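Putative phosphomannomutase (Thermus thermophilus, PDB 1TUO) probably acts as a magnesium-dependent phosphosugar mutase of the phosphohexose mutase family, moving a phosphate group between two positions on a sugar. Local coordinates at residues A10-G15 with F29-R34; G40-E45 with Q130-A135; L91-R96 with E158-A163; F279-R284 with L355-A360; T362-D365 with K371-E374. All coordinates share one frame; numbering follows the deposited sequence.

Interaction 1 (A10-G15 with F29-R34); sequences APIRFG and FATLHR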
# COMPACT_ATOMS: atom_id res chain seq x y z
N ALA A 10 5.39 -5.31 30.09
CA ALA A 10 5.95 -4.91 28.81
C ALA A 10 5.21 -3.71 28.23
O ALA A 10 4.02 -3.80 27.93
CB ALA A 10 5.89 -6.07 27.83
N PRO A 11 5.90 -2.57 28.09
CA PRO A 11 5.25 -1.37 27.54
C PRO A 11 4.95 -1.56 26.05
O PRO A 11 5.83 -1.94 25.28
CB PRO A 11 6.28 -0.28 27.80
CG PRO A 11 7.58 -1.02 27.69
CD PRO A 11 7.29 -2.29 28.46
N ILE A 12 3.71 -1.30 25.66
CA ILE A 12 3.30 -1.44 24.27
C ILE A 12 3.34 -0.11 23.53
O ILE A 12 2.39 0.66 23.58
CB ILE A 12 1.86 -2.01 24.19
CG1 ILE A 12 1.81 -3.39 24.83
CG2 ILE A 12 1.42 -2.07 22.74
CD1 ILE A 12 0.42 -3.98 24.90
N ARG A 13 4.46 0.14 22.85
CA ARG A 13 4.62 1.38 22.10
C ARG A 13 4.28 1.18 20.63
O ARG A 13 4.72 0.21 20.01
CB ARG A 13 6.06 1.89 22.22
CG ARG A 13 6.59 1.96 23.64
CD ARG A 13 7.95 2.63 23.70
NE ARG A 13 8.56 2.53 25.03
CZ ARG A 13 8.01 3.01 26.14
NH1 ARG A 13 8.64 2.87 27.30
NH2 ARG A 13 6.83 3.62 26.10
N PHE A 14 3.48 2.08 20.07
CA PHE A 14 3.09 1.99 18.67
C PHE A 14 4.22 2.43 17.75
O PHE A 14 5.18 3.06 18.18
CB PHE A 14 1.85 2.83 18.41
CG PHE A 14 0.59 2.29 19.03
CD1 PHE A 14 -0.66 2.78 18.65
CD2 PHE A 14 0.65 1.29 20.00
CE1 PHE A 14 -1.82 2.29 19.22
CE2 PHE A 14 -0.52 0.80 20.58
CZ PHE A 14 -1.75 1.30 20.19
N GLY A 15 4.09 2.08 16.47
CA GLY A 15 5.10 2.45 15.50
C GLY A 15 4.50 2.95 14.20
O GLY A 15 4.21 2.17 13.30
N PHE A 29 -1.34 -13.07 22.56
CA PHE A 29 -2.75 -12.85 22.82
C PHE A 29 -2.88 -11.91 24.02
O PHE A 29 -3.81 -11.11 24.10
CB PHE A 29 -3.48 -14.17 23.08
CG PHE A 29 -3.79 -14.92 21.82
CD1 PHE A 29 -2.90 -15.86 21.30
CD2 PHE A 29 -4.97 -14.65 21.12
CE1 PHE A 29 -3.17 -16.50 20.09
CE2 PHE A 29 -5.24 -15.29 19.91
CZ PHE A 29 -4.35 -16.22 19.39
N ALA A 30 -1.93 -12.01 24.95
CA ALA A 30 -1.94 -11.14 26.12
C ALA A 30 -1.80 -9.68 25.69
O ALA A 30 -2.50 -8.81 26.19
CB ALA A 30 -0.80 -11.52 27.06
N THR A 31 -0.88 -9.42 24.76
CA THR A 31 -0.69 -8.05 24.29
C THR A 31 -1.88 -7.57 23.45
O THR A 31 -2.25 -6.40 23.45
CB THR A 31 0.58 -8.01 23.45
OG1 THR A 31 1.72 -8.05 24.32
CG2 THR A 31 0.62 -6.72 22.63
N LEU A 32 -2.44 -8.51 22.68
CA LEU A 32 -3.61 -8.21 21.87
C LEU A 32 -4.79 -7.74 22.74
O LEU A 32 -5.51 -6.81 22.42
CB LEU A 32 -3.99 -9.48 21.10
CG LEU A 32 -5.12 -9.26 20.08
CD1 LEU A 32 -6.51 -9.34 20.73
CD2 LEU A 32 -5.04 -7.91 19.37
N HIS A 33 -5.00 -8.46 23.87
CA HIS A 33 -6.10 -8.08 24.76
C HIS A 33 -5.84 -6.74 25.46
O HIS A 33 -6.75 -5.98 25.76
CB HIS A 33 -6.27 -9.19 25.80
CG HIS A 33 -7.14 -10.29 25.24
ND1 HIS A 33 -8.44 -10.09 24.89
CD2 HIS A 33 -6.80 -11.61 24.93
CE1 HIS A 33 -8.86 -11.27 24.38
NE2 HIS A 33 -7.90 -12.20 24.40
N ARG A 34 -4.58 -6.40 25.72
CA ARG A 34 -4.28 -5.11 26.33
C ARG A 34 -4.59 -4.03 25.30
O ARG A 34 -5.14 -2.97 25.62
CB ARG A 34 -2.80 -5.05 26.73
CG ARG A 34 -2.45 -5.95 27.90
CD ARG A 34 -0.94 -5.99 28.13
NE ARG A 34 -0.38 -4.68 28.47
CZ ARG A 34 0.92 -4.40 28.48
NH1 ARG A 34 1.80 -5.34 28.15
NH2 ARG A 34 1.33 -3.18 28.82

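Interaction 2 (G40-E45 with Q130-A135); sequences GRHLLE and QEEAKA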
# COMPACT_ATOMS: atom_id res chain seq x y z
N GLY A 40 -10.95 -0.10 22.86
CA GLY A 40 -12.35 -0.04 23.25
C GLY A 40 -12.63 1.16 24.14
O GLY A 40 -13.64 1.85 23.95
N ARG A 41 -11.76 1.40 25.11
CA ARG A 41 -11.93 2.53 26.01
C ARG A 41 -11.91 3.82 25.20
O ARG A 41 -12.71 4.74 25.44
CB ARG A 41 -10.81 2.56 27.06
CG ARG A 41 -10.82 1.37 28.00
CD ARG A 41 -9.88 1.55 29.19
NE ARG A 41 -9.81 0.33 30.00
CZ ARG A 41 -9.24 0.25 31.20
NH1 ARG A 41 -8.70 1.32 31.76
NH2 ARG A 41 -9.22 -0.91 31.85
N HIS A 42 -11.00 3.88 24.24
CA HIS A 42 -10.89 5.05 23.38
C HIS A 42 -12.18 5.30 22.60
O HIS A 42 -12.66 6.44 22.52
CB HIS A 42 -9.74 4.86 22.39
CG HIS A 42 -9.71 5.88 21.29
ND1 HIS A 42 -9.42 7.21 21.51
CD2 HIS A 42 -9.91 5.75 19.96
CE1 HIS A 42 -9.45 7.86 20.36
NE2 HIS A 42 -9.75 7.00 19.41
N LEU A 43 -12.73 4.24 22.02
CA LEU A 43 -13.95 4.38 21.24
C LEU A 43 -15.17 4.72 22.08
O LEU A 43 -16.01 5.51 21.67
CB LEU A 43 -14.24 3.17 20.32
CG LEU A 43 -13.51 2.84 19.02
CD1 LEU A 43 -13.92 1.52 18.38
CD2 LEU A 43 -13.47 3.87 17.89
N LEU A 44 -15.28 4.11 23.26
CA LEU A 44 -16.42 4.37 24.14
C LEU A 44 -16.42 5.84 24.56
O LEU A 44 -17.47 6.46 24.69
CB LEU A 44 -16.35 3.47 25.37
CG LEU A 44 -16.66 1.98 25.15
CD1 LEU A 44 -16.32 1.21 26.41
CD2 LEU A 44 -18.13 1.80 24.80
N GLU A 45 -15.22 6.38 24.77
CA GLU A 45 -15.06 7.77 25.18
C GLU A 45 -15.56 8.72 24.09
O GLU A 45 -15.90 9.87 24.36
CB GLU A 45 -13.59 8.06 25.49
CG GLU A 45 -13.30 9.42 26.14
CD GLU A 45 -13.38 10.57 25.16
OE1 GLU A 45 -12.73 10.50 24.09
OE2 GLU A 45 -14.09 11.56 25.45
N GLN A 130 -2.10 10.49 13.57
CA GLN A 130 -1.15 10.36 14.67
C GLN A 130 -1.76 10.70 16.03
O GLN A 130 -1.49 10.02 17.02
CB GLN A 130 0.07 11.25 14.41
CG GLN A 130 1.16 11.12 15.47
CD GLN A 130 2.40 11.94 15.15
OE1 GLN A 130 3.34 11.99 15.94
NE2 GLN A 130 2.40 12.58 13.98
N GLU A 131 -2.58 11.75 16.07
CA GLU A 131 -3.21 12.17 17.33
C GLU A 131 -4.06 11.05 17.94
O GLU A 131 -4.05 10.84 19.15
CB GLU A 131 -4.08 13.41 17.09
CG GLU A 131 -3.31 14.66 16.73
CD GLU A 131 -2.43 14.48 15.50
OE1 GLU A 131 -2.95 14.05 14.45
OE2 GLU A 131 -1.22 14.79 15.58
N GLU A 132 -4.80 10.35 17.09
CA GLU A 132 -5.65 9.25 17.54
C GLU A 132 -4.79 8.06 17.96
O GLU A 132 -5.10 7.36 18.93
CB GLU A 132 -6.62 8.85 16.42
CG GLU A 132 -7.54 7.70 16.76
CD GLU A 132 -8.85 7.74 16.00
OE1 GLU A 132 -8.86 8.20 14.84
OE2 GLU A 132 -9.88 7.31 16.57
N ALA A 133 -3.70 7.84 17.24
CA ALA A 133 -2.78 6.74 17.55
C ALA A 133 -2.21 6.93 18.95
O ALA A 133 -2.11 5.99 19.74
CB ALA A 133 -1.66 6.71 16.53
N LYS A 134 -1.83 8.17 19.26
CA LYS A 134 -1.27 8.48 20.56
C LYS A 134 -2.29 8.28 21.67
O LYS A 134 -1.97 7.81 22.75
CB LYS A 134 -0.76 9.92 20.58
CG LYS A 134 0.54 10.13 19.82
CD LYS A 134 1.67 9.32 20.44
CE LYS A 134 3.00 9.57 19.74
NZ LYS A 134 4.11 8.80 20.39
N ALA A 135 -3.54 8.65 21.39
CA ALA A 135 -4.61 8.52 22.37
C ALA A 135 -4.84 7.06 22.76
O ALA A 135 -5.02 6.73 23.93
CB ALA A 135 -5.89 9.13 21.82

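Interaction 3 (L91-R96 with E158-A163); sequences LSFAVR and EAYFEA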
# COMPACT_ATOMS: atom_id res chain seq x y z
N LEU A 91 -11.22 -3.93 4.21
CA LEU A 91 -11.56 -3.60 5.59
C LEU A 91 -11.83 -2.10 5.70
O LEU A 91 -12.82 -1.68 6.30
CB LEU A 91 -10.42 -4.02 6.53
CG LEU A 91 -10.53 -3.78 8.04
CD1 LEU A 91 -10.16 -2.34 8.37
CD2 LEU A 91 -11.93 -4.13 8.54
N SER A 92 -10.98 -1.29 5.08
CA SER A 92 -11.18 0.16 5.13
C SER A 92 -12.49 0.54 4.45
O SER A 92 -13.22 1.41 4.91
CB SER A 92 -10.00 0.88 4.48
OG SER A 92 -8.81 0.69 5.24
N PHE A 93 -12.80 -0.14 3.35
CA PHE A 93 -14.04 0.13 2.65
C PHE A 93 -15.23 -0.22 3.55
O PHE A 93 -16.20 0.53 3.64
CB PHE A 93 -14.13 -0.70 1.37
CG PHE A 93 -15.54 -0.88 0.87
CD1 PHE A 93 -16.20 0.16 0.22
CD2 PHE A 93 -16.21 -2.08 1.09
CE1 PHE A 93 -17.53 0.00 -0.19
CE2 PHE A 93 -17.54 -2.24 0.68
CZ PHE A 93 -18.19 -1.19 0.04
N ALA A 94 -15.14 -1.38 4.20
CA ALA A 94 -16.21 -1.85 5.08
C ALA A 94 -16.50 -0.84 6.18
O ALA A 94 -17.66 -0.61 6.54
CB ALA A 94 -15.83 -3.20 5.67
N VAL A 95 -15.45 -0.24 6.73
CA VAL A 95 -15.64 0.74 7.79
C VAL A 95 -16.53 1.89 7.31
O VAL A 95 -17.46 2.29 8.00
CB VAL A 95 -14.29 1.31 8.25
CG1 VAL A 95 -14.52 2.53 9.13
CG2 VAL A 95 -13.52 0.24 9.03
N ARG A 96 -16.23 2.41 6.13
CA ARG A 96 -17.00 3.53 5.60
C ARG A 96 -18.38 3.09 5.14
O ARG A 96 -19.39 3.76 5.40
CB ARG A 96 -16.22 4.17 4.44
CG ARG A 96 -16.89 5.39 3.82
CD ARG A 96 -16.10 5.86 2.61
NE ARG A 96 -16.84 6.81 1.79
CZ ARG A 96 -15.87 7.50 1.16
NH1 ARG A 96 -14.56 7.33 1.11
NH2 ARG A 96 -16.49 8.24 0.24
N GLU A 158 -18.82 -8.57 -2.34
CA GLU A 158 -19.68 -8.06 -3.40
C GLU A 158 -19.84 -6.55 -3.34
O GLU A 158 -19.76 -5.87 -4.37
CB GLU A 158 -21.06 -8.72 -3.33
CG GLU A 158 -21.08 -10.19 -3.73
CD GLU A 158 -20.79 -10.42 -5.20
OE1 GLU A 158 -19.61 -10.37 -5.59
OE2 GLU A 158 -21.75 -10.63 -5.96
N ALA A 159 -20.07 -6.02 -2.15
CA ALA A 159 -20.24 -4.58 -1.99
C ALA A 159 -18.95 -3.85 -2.36
O ALA A 159 -18.99 -2.76 -2.93
CB ALA A 159 -20.65 -4.24 -0.56
N TYR A 160 -17.82 -4.45 -2.01
CA TYR A 160 -16.52 -3.86 -2.33
C TYR A 160 -16.35 -3.80 -3.85
O TYR A 160 -15.87 -2.81 -4.39
CB TYR A 160 -15.40 -4.70 -1.70
CG TYR A 160 -13.99 -4.24 -2.04
CD1 TYR A 160 -13.55 -2.95 -1.72
CD2 TYR A 160 -13.10 -5.09 -2.69
CE1 TYR A 160 -12.25 -2.52 -2.04
CE2 TYR A 160 -11.81 -4.68 -3.01
CZ TYR A 160 -11.39 -3.40 -2.68
OH TYR A 160 -10.11 -3.00 -3.03
N PHE A 161 -16.76 -4.86 -4.53
CA PHE A 161 -16.66 -4.90 -5.98
C PHE A 161 -17.54 -3.81 -6.60
O PHE A 161 -17.15 -3.14 -7.56
CB PHE A 161 -17.07 -6.27 -6.53
CG PHE A 161 -16.10 -7.38 -6.19
CD1 PHE A 161 -14.74 -7.13 -6.08
CD2 PHE A 161 -16.57 -8.68 -6.00
CE1 PHE A 161 -13.85 -8.17 -5.79
CE2 PHE A 161 -15.68 -9.72 -5.72
CZ PHE A 161 -14.32 -9.46 -5.61
N GLU A 162 -18.74 -3.63 -6.04
CA GLU A 162 -19.64 -2.60 -6.54
C GLU A 162 -19.04 -1.22 -6.36
O GLU A 162 -19.21 -0.34 -7.21
CB GLU A 162 -20.99 -2.67 -5.80
CG GLU A 162 -21.91 -3.74 -6.35
CD GLU A 162 -22.32 -3.45 -7.79
OE1 GLU A 162 -22.03 -4.29 -8.67
OE2 GLU A 162 -22.92 -2.39 -8.04
N ALA A 163 -18.32 -1.02 -5.26
CA ALA A 163 -17.69 0.26 -5.00
C ALA A 163 -16.58 0.50 -6.03
O ALA A 163 -16.45 1.61 -6.56
CB ALA A 163 -17.11 0.29 -3.60

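Interaction 4 (F279-R284 with L355-A360); sequences FRKGHR and LLESVA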
# COMPACT_ATOMS: atom_id res chain seq x y z
N PHE A 279 -4.78 12.12 -15.23
CA PHE A 279 -4.79 13.52 -15.60
C PHE A 279 -5.38 13.68 -16.99
O PHE A 279 -6.20 14.58 -17.24
CB PHE A 279 -3.37 14.10 -15.61
CG PHE A 279 -3.30 15.49 -16.16
CD1 PHE A 279 -3.59 16.58 -15.35
CD2 PHE A 279 -2.98 15.71 -17.49
CE1 PHE A 279 -3.57 17.87 -15.88
CE2 PHE A 279 -2.96 16.99 -18.02
CZ PHE A 279 -3.26 18.08 -17.21
N ARG A 280 -4.97 12.81 -17.91
CA ARG A 280 -5.47 12.89 -19.28
C ARG A 280 -6.96 12.54 -19.37
O ARG A 280 -7.63 12.94 -20.32
CB ARG A 280 -4.63 12.00 -20.21
CG ARG A 280 -3.20 12.51 -20.38
CD ARG A 280 -2.30 11.58 -21.20
NE ARG A 280 -2.57 11.61 -22.64
CZ ARG A 280 -1.80 11.03 -23.55
NH1 ARG A 280 -0.70 10.38 -23.17
NH2 ARG A 280 -2.11 11.10 -24.84
N LYS A 281 -7.47 11.80 -18.39
CA LYS A 281 -8.89 11.45 -18.38
C LYS A 281 -9.71 12.65 -17.90
O LYS A 281 -10.94 12.61 -17.94
CB LYS A 281 -9.17 10.26 -17.46
CG LYS A 281 -8.90 8.91 -18.09
CD LYS A 281 -9.37 7.77 -17.19
CE LYS A 281 -10.88 7.78 -17.00
NZ LYS A 281 -11.35 6.64 -16.16
N GLY A 282 -9.03 13.69 -17.45
CA GLY A 282 -9.74 14.87 -16.99
C GLY A 282 -9.71 15.16 -15.50
O GLY A 282 -10.23 16.19 -15.07
N HIS A 283 -9.13 14.27 -14.71
CA HIS A 283 -9.05 14.48 -13.27
C HIS A 283 -8.20 15.71 -12.99
O HIS A 283 -7.11 15.87 -13.55
CB HIS A 283 -8.43 13.28 -12.56
CG HIS A 283 -9.26 12.04 -12.61
ND1 HIS A 283 -9.59 11.40 -13.78
CD2 HIS A 283 -9.81 11.30 -11.61
CE1 HIS A 283 -10.30 10.32 -13.52
NE2 HIS A 283 -10.45 10.23 -12.21
N ARG A 284 -8.68 16.59 -12.11
CA ARG A 284 -7.94 17.79 -11.77
C ARG A 284 -7.61 17.82 -10.29
O ARG A 284 -8.13 17.02 -9.50
CB ARG A 284 -8.74 19.04 -12.15
CG ARG A 284 -8.09 19.86 -13.26
CD ARG A 284 -7.82 19.00 -14.48
NE ARG A 284 -7.12 19.72 -15.54
CZ ARG A 284 -6.74 19.17 -16.68
NH1 ARG A 284 -6.99 17.89 -16.93
NH2 ARG A 284 -6.11 19.91 -17.59
N LEU A 355 -4.38 0.01 -13.69
CA LEU A 355 -3.26 -0.25 -14.59
C LEU A 355 -3.84 -0.98 -15.80
O LEU A 355 -3.52 -0.66 -16.95
CB LEU A 355 -2.21 -1.13 -13.91
CG LEU A 355 -1.35 -0.36 -12.90
CD1 LEU A 355 -0.54 -1.32 -12.05
CD2 LEU A 355 -0.44 0.61 -13.66
N LEU A 356 -4.70 -1.96 -15.53
CA LEU A 356 -5.35 -2.73 -16.58
C LEU A 356 -6.17 -1.79 -17.47
O LEU A 356 -6.14 -1.89 -18.71
CB LEU A 356 -6.25 -3.80 -15.95
CG LEU A 356 -6.94 -4.81 -16.87
CD1 LEU A 356 -5.90 -5.61 -17.64
CD2 LEU A 356 -7.81 -5.73 -16.02
N GLU A 357 -6.90 -0.86 -16.85
CA GLU A 357 -7.70 0.09 -17.62
C GLU A 357 -6.82 0.96 -18.52
O GLU A 357 -7.12 1.12 -19.71
CB GLU A 357 -8.50 1.01 -16.68
CG GLU A 357 -9.49 1.93 -17.42
CD GLU A 357 -10.17 2.94 -16.51
OE1 GLU A 357 -10.83 2.51 -15.54
OE2 GLU A 357 -10.03 4.15 -16.76
N SER A 358 -5.74 1.50 -17.96
CA SER A 358 -4.83 2.36 -18.72
C SER A 358 -4.30 1.68 -19.98
O SER A 358 -4.24 2.29 -21.05
CB SER A 358 -3.63 2.80 -17.86
OG SER A 358 -2.73 1.73 -17.64
N VAL A 359 -3.91 0.42 -19.86
CA VAL A 359 -3.38 -0.30 -21.01
C VAL A 359 -4.45 -0.47 -22.09
O VAL A 359 -4.19 -0.26 -23.27
CB VAL A 359 -2.84 -1.68 -20.59
CG1 VAL A 359 -2.43 -2.48 -21.82
CG2 VAL A 359 -1.64 -1.50 -19.66
N ALA A 360 -5.66 -0.83 -21.67
CA ALA A 360 -6.76 -1.02 -22.62
C ALA A 360 -7.19 0.29 -23.29
O ALA A 360 -7.34 0.35 -24.51
CB ALA A 360 -7.94 -1.66 -21.92

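Interaction 5 (T362-D365 with K371-E374); sequences TGKD and KEVE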
# COMPACT_ATOMS: atom_id res chain seq x y z
N THR A 362 -5.50 3.31 -23.49
CA THR A 362 -4.46 3.95 -24.28
C THR A 362 -4.03 3.11 -25.48
O THR A 362 -3.64 3.64 -26.52
CB THR A 362 -3.20 4.25 -23.45
OG1 THR A 362 -2.59 3.02 -23.02
CG2 THR A 362 -3.55 5.11 -22.24
N GLY A 363 -4.10 1.79 -25.33
CA GLY A 363 -3.67 0.91 -26.40
C GLY A 363 -2.16 0.76 -26.36
O GLY A 363 -1.54 0.30 -27.32
N LYS A 364 -1.56 1.15 -25.24
CA LYS A 364 -0.12 1.05 -25.08
C LYS A 364 0.17 0.25 -23.82
O LYS A 364 -0.48 0.44 -22.80
CB LYS A 364 0.50 2.45 -24.95
CG LYS A 364 0.22 3.35 -26.15
CD LYS A 364 0.69 4.78 -25.95
CE LYS A 364 2.20 4.91 -26.00
NZ LYS A 364 2.61 6.33 -26.15
N ASP A 365 1.13 -0.68 -23.90
CA ASP A 365 1.45 -1.46 -22.72
C ASP A 365 2.10 -0.52 -21.71
O ASP A 365 2.42 0.62 -22.03
CB ASP A 365 2.36 -2.65 -23.05
CG ASP A 365 3.73 -2.25 -23.55
OD1 ASP A 365 4.38 -1.41 -22.91
OD2 ASP A 365 4.17 -2.79 -24.59
N LYS A 371 7.31 5.31 -21.21
CA LYS A 371 8.21 5.97 -22.17
C LYS A 371 7.62 7.33 -22.51
O LYS A 371 8.34 8.30 -22.75
CB LYS A 371 8.34 5.14 -23.45
CG LYS A 371 8.96 3.76 -23.25
CD LYS A 371 10.42 3.85 -22.87
CE LYS A 371 11.03 2.46 -22.71
NZ LYS A 371 12.48 2.50 -22.38
N GLU A 372 6.29 7.40 -22.52
CA GLU A 372 5.57 8.64 -22.80
C GLU A 372 5.75 9.57 -21.60
O GLU A 372 5.82 10.79 -21.76
CB GLU A 372 4.09 8.34 -23.04
CG GLU A 372 3.18 9.56 -23.21
CD GLU A 372 3.35 10.29 -24.53
OE1 GLU A 372 3.81 9.68 -25.53
OE2 GLU A 372 3.00 11.48 -24.58
N VAL A 373 5.81 9.00 -20.40
CA VAL A 373 6.03 9.82 -19.22
C VAL A 373 7.42 10.44 -19.35
O VAL A 373 7.60 11.63 -19.09
CB VAL A 373 5.98 8.97 -17.92
CG1 VAL A 373 6.49 9.79 -16.74
CG2 VAL A 373 4.55 8.51 -17.66
N GLU A 374 8.39 9.63 -19.75
CA GLU A 374 9.75 10.13 -19.90
C GLU A 374 9.84 11.21 -20.98
O GLU A 374 10.58 12.18 -20.84
CB GLU A 374 10.71 8.98 -20.18
CG GLU A 374 11.11 8.22 -18.91
CD GLU A 374 11.92 6.97 -19.16
OE1 GLU A 374 12.81 6.67 -18.33
OE2 GLU A 374 11.68 6.27 -20.17

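Interaction 1 (A10-G15 with F29-R34)
The guanidinium of R34 meets I12 over one face and A10 at its edge. CD1 of I12 sits 3.6 Å above the plane, over the centre of the group. The carbonyl oxygen of A10 lies close to that plane. This contact belongs to alpha/beta/alpha domain I, where the loop before strand 19-22 is fastened to the start of helix 29-45. R34 grips the single A10 oxygen end-on with two nitrogens. NH1 is 2.7 Å from A10 O and lies on a lone pair in the carbonyl plane. NH2 is 2.9 Å from A10 O but stands above the carbonyl plane. Both bonds are bent, with N-H...O angles of 144° and 135°. The R34 chain turns at its third torsion (chi3 62°), and this bend brings the nitrogens round to the loop. NE of R34 also bonds to the carbonyl of P141, so several bonds fix the rotation of the group. An alanine here is likely to leave A10 O without either of these donors and CD1 of I12 without the flat group it packs on. I12 also packs on F19 and V140. On the helix side, CD1 of I12 touches CG2 of T31 at 3.6 Å.

Interaction 2 (G40-E45 with Q130-A135)
H42 on helix 29-45 and E132 on helix 130-138 form the tight part of this contact. NE2 of H42 donates to OE2 of E132 at 2.9 Å. The bond is nearly straight, with an N-H...O angle of 170°, and OE2 lies in the plane of the imidazole. The carboxylate receives it on the anti lone pair, away from its other oxygen. Ring and carboxylate planes are turned 67° apart, and the two side chains cross at about a right angle. CG of E132 also comes within 3.5 Å of NE2 of H42, so the glutamate chain packs against the ring as well as bonding to it. CG of H42 stands anti to its backbone N (chi1 168°), which directs the ring toward helix 130-138.

The other part is looser. The methyl group of A135 meets the ring at a slant, with CB 4.0 Å from ND1 of H42, and no hydrogen bond is made there. The two alpha carbons of this pair are the nearest across the segments, 7.2 Å apart. H42 is buried and also touches L139, whereas E132 and A135 are partly open to solvent. OE2 of E132 has a second partner in R46, through a salt bridge to NH1. That positive charge would probably help keep the carboxylate ionised. The pair is a His-carboxylate hydrogen bond joining two helices of alpha/beta/alpha domain I.

Interaction 3 (L91-R96 with E158-A163)
Helix segments 91-96 and 158-163 cross almost at a right angle, 89°, with their axes 10.2 Å apart and F93 facing Y160 at the crossing. The two segments belong to different parts of the fold: segment 91-96 falls in the alpha/beta/alpha domain I region, segment 158-163 in the alpha/beta/alpha domain II region. F93 does most of the work. Its CG is roughly anti to the backbone N, and this chi1 of 159° places the ring against A159, Y160 and A163.

The alpha carbon of Y160 sits over the face of the F93 ring, 4.0 Å from its centroid, in a CH-pi contact. The backbone comes close here too: Y160 N lies 3.5 Å from F93 CE2, and A159 O lies 3.5 Å from F93 CZ. The Y160 ring turns its edge to the root of F93, with CD1 of Y160 3.9 Å from CG of F93. The two rings meet obliquely, their planes 56° apart. Two alanine methyls add to the contact. CB of A163 presses on CE1 of F93 at 3.4 Å, which is tight. CB of A159 is 3.9 Å from CE2 of F93. F93 also stacks on H97 of its own helix and touches L343.

The hydroxyl of Y160 finds its partner in D347, outside the crossing. No hydrogen bond or salt bridge joins the two segments. Their contact therefore rests on the fit of the F93 ring against a tyrosine, two alanine methyls and nearby backbone.

Interaction 4 (F279-R284 with L355-A360)
K281 lays the end of its side chain against the carboxylate of E357. CD and CE of K281 both lie 3.7 Å from OE2 of E357, and NZ closes to 2.9 Å from that oxygen. This is a salt bridge with a hydrogen bond in it, received on the syn lone pair of OE2. It ties the C-terminal end of helix 267-280 to helix 348-362 in the alpha/beta/alpha domain III region. K281 lies by that helix end, where G282 forms a Schellman motif. The positive phi of G282 (111°) suits a residue without a side chain.

The two side chains come from opposite directions. E357 is extended beyond CG, and K281 bends at its third torsion (chi3 64°), which turns NZ toward the acid. K281 is exposed, while E357 is buried and held by several groups. The hydroxyl of Y277 also bonds to OE2 of E357. The backbone N of D169, next to helix 170-173, bonds to OE1. Between them these bonds give both carboxylate oxygens a partner and limit rotation of the group. A leucine in place of E357 would probably leave the K281 ammonium without its counter-charge, and Y277 OH and D169 N without this acceptor.

Helix 348-362 carries a further polar bond. OG of S358 folds back on its own helix and donates to the carbonyl oxygen of L355 at 2.6 Å. That oxygen also receives the backbone N of V359, at 3.1 Å.

Interaction 5 (T362-D365 with K371-E374)
OG1 of T362 accepts from the backbone N of K364, the lysine that reaches across to E372. The bond is 3.1 Å long from K364 N to T362 OG1 and forms an ST turn. The same T362 oxygen is also bonded to the carbonyl of S358, so two backbone groups grip it.

Across the contact, NZ of K364 faces OE1 of E372 at 3.6 Å. This is a long salt bridge with no hydrogen bond. NZ is also 4.0 Å from CB of E372, so the ammonium lies close to the root of the acid. The two side chains cross at about a right angle. K364 bends at its third torsion (chi3 72°). E372 bends one bond earlier along its chain (chi2 73°), which swings its carboxylate round to the lysine. The pair lies at the surface and probably adds a weak, loosely oriented attraction. E372 also touches L276 of helix 267-280.

The connection between the helices has recognisable turns. G363 follows helix 348-362 with positive phi, and D365 caps the next helix through OD1 to the N of E368. A glycine with positive phi, an ST turn and an aspartate N-cap thus make a short connection from helix 348-362 to helix 366-377.

How the interactions relate
Interactions 1 and 2 share helix 29-45 and touch, F14 CD1 lying 3.7 Å from the carbonyl oxygen of A133. Interactions 4 and 5 form a second neighbouring pair in the domain III region, with centres about 11 Å apart; V359 CG1 meets K364 O at 3.6 Å. These two pairs stand far apart, and interaction 3 joins the first and second domain regions without touching either pair. The chemistry follows the place. Interaction 1 is mostly buried and joins charge-assisted polar bonds to apolar packing. Interaction 2 is partly buried and centres on one straight hydrogen bond. Interaction 3 rests on aromatic and methyl packing. Interaction 4 sets a buried acid against an exposed lysine, and interaction 5 is a long surface ion pair.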